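Local structure of terminal oxygenase component of carbazole 1,9a-dioxygenase (Sphingomonas, 3GKQ) at residues 115-118 / 119-123. The protein probably forms the Rieske non-heme iron oxygenase component of carbazole 1,9a-dioxygenase, taking electrons from a ferredoxin to dioxygenate carbazole. Residues are numbered along the deposited sequence; the frame is centred on the assembly and turned at random.
Sequences TSVQ and IGRHA
Gln118 reaches across the type II turn that it opens and grips the ring of His122 four residues on. From its base outward, Gln118 CB lies 4.1 Å from His122 CD2; CG stands beside the backbone N, and a bend at chi2 (-51°) folds the chain back so that CD comes to the edge of the imidazole, in its plane. At the tip, Gln118 OE1 accepts a hydrogen bond from His122 NE2 at 2.6 Å, almost straight at 174°. The donor lies in the carbonyl plane of the amide, and amide and ring are nearly coplanar, 25° apart. The Gln118 carbonyl O also accepts from Arg121 N at 3.0 Å, closing the type II turn, whose third position is Gly120 at positive phi; the same oxygen also sits 3.4 Å from His122 CD2. Arg121 CB lies over one face of the imidazole, offset toward its rim. A phenylalanine in place of His122 would probably leave Gln118 OE1 without its donor and the amide freer to turn. Upstream, Ser116 OG accepts from Gln118 N at 3.2 Å, while a weak bond from Ile119 N to Ser116 O spans a type I turn. Ser116 OG also bonds Glu358 of the second subunit, whose Phe357 packs on Gln118. The Gln118 side chain lies about 4 Å from that of the cluster-binding Trp98. Together, an ST turn and two successive beta turns shape this loop of the Rieske domain, between strands 107-110 and 129-132, at a subunit interface near the [2Fe-2S] cluster.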
loop_
_atom_site.group_PDB
_atom_site.type_symbol
_atom_site.label_atom_id
_atom_site.label_comp_id
_atom_site.label_asym_id
_atom_site.label_seq_id
_atom_site.Cartn_x
_atom_site.Cartn_y
_atom_site.Cartn_z
ATOM N N THR A 115 -5.937 -32.855 -29.379
ATOM C CA THR A 115 -7.228 -33.537 -29.446
ATOM C C THR A 115 -8.286 -32.940 -28.521
ATOM O O THR A 115 -9.411 -33.437 -28.463
ATOM C CB THR A 115 -7.099 -35.027 -29.087
ATOM O OG1 THR A 115 -6.828 -35.158 -27.684
ATOM C CG2 THR A 115 -5.971 -35.667 -29.880
ATOM N N SER A 116 -7.931 -31.884 -27.793
ATOM C CA SER A 116 -8.879 -31.260 -26.874
ATOM C C SER A 116 -10.161 -30.786 -27.546
ATOM O O SER A 116 -10.134 -30.186 -28.619
ATOM C CB SER A 116 -8.239 -30.071 -26.153
ATOM O OG SER A 116 -9.189 -29.451 -25.303
ATOM N N VAL A 117 -11.279 -31.054 -26.886
ATOM C CA VAL A 117 -12.594 -30.662 -27.368
ATOM C C VAL A 117 -12.798 -29.143 -27.265
ATOM O O VAL A 117 -13.717 -28.591 -27.875
ATOM C CB VAL A 117 -13.693 -31.383 -26.550
ATOM C CG1 VAL A 117 -15.063 -30.855 -26.918
ATOM C CG2 VAL A 117 -13.631 -32.878 -26.817
ATOM N N GLN A 118 -11.944 -28.474 -26.495
ATOM C CA GLN A 118 -12.056 -27.026 -26.318
ATOM C C GLN A 118 -11.606 -26.257 -27.554
ATOM O O GLN A 118 -11.999 -25.109 -27.759
ATOM C CB GLN A 118 -11.228 -26.562 -25.115
ATOM C CG GLN A 118 -11.651 -27.160 -23.776
ATOM C CD GLN A 118 -13.135 -27.012 -23.518
ATOM O OE1 GLN A 118 -13.724 -25.976 -23.809
ATOM N NE2 GLN A 118 -13.747 -28.053 -22.961
ATOM N N ILE A 119 -10.778 -26.890 -28.377
ATOM C CA ILE A 119 -10.275 -26.248 -29.583
ATOM C C ILE A 119 -11.419 -25.804 -30.495
ATOM O O ILE A 119 -12.359 -26.559 -30.747
ATOM C CB ILE A 119 -9.327 -27.200 -30.357
ATOM C CG1 ILE A 119 -8.123 -27.556 -29.480
ATOM C CG2 ILE A 119 -8.863 -26.541 -31.653
ATOM C CD1 ILE A 119 -7.193 -28.596 -30.092
ATOM N N GLY A 120 -11.340 -24.565 -30.968
ATOM C CA GLY A 120 -12.366 -24.037 -31.848
ATOM C C GLY A 120 -13.674 -23.645 -31.180
ATOM O O GLY A 120 -14.595 -23.191 -31.857
ATOM N N ARG A 121 -13.771 -23.807 -29.863
ATOM C CA ARG A 121 -15.008 -23.462 -29.162
ATOM C C ARG A 121 -14.938 -22.156 -28.379
ATOM O O ARG A 121 -15.892 -21.787 -27.694
ATOM C CB ARG A 121 -15.410 -24.587 -28.200
ATOM C CG ARG A 121 -15.837 -25.878 -28.882
ATOM C CD ARG A 121 -16.466 -26.849 -27.884
ATOM N NE ARG A 121 -16.895 -28.084 -28.540
ATOM C CZ ARG A 121 -17.441 -29.123 -27.914
ATOM N NH1 ARG A 121 -17.636 -29.091 -26.599
ATOM N NH2 ARG A 121 -17.781 -30.208 -28.602
ATOM N N HIS A 122 -13.819 -21.450 -28.479
ATOM C CA HIS A 122 -13.670 -20.208 -27.733
ATOM C C HIS A 122 -12.898 -19.167 -28.520
ATOM O O HIS A 122 -12.231 -19.478 -29.508
ATOM C CB HIS A 122 -12.924 -20.475 -26.424
ATOM C CG HIS A 122 -13.495 -21.595 -25.614
ATOM N ND1 HIS A 122 -14.601 -21.445 -24.807
ATOM C CD2 HIS A 122 -13.108 -22.888 -25.484
ATOM C CE1 HIS A 122 -14.871 -22.594 -24.212
ATOM N NE2 HIS A 122 -13.979 -23.487 -24.606
ATOM N N ALA A 123 -12.983 -17.925 -28.059
ATOM C CA ALA A 123 -12.278 -16.830 -28.694
ATOM C C ALA A 123 -12.053 -15.709 -27.693
ATOM O O ALA A 123 -12.936 -15.377 -26.897
ATOM C CB ALA A 123 -13.072 -16.307 -29.892
#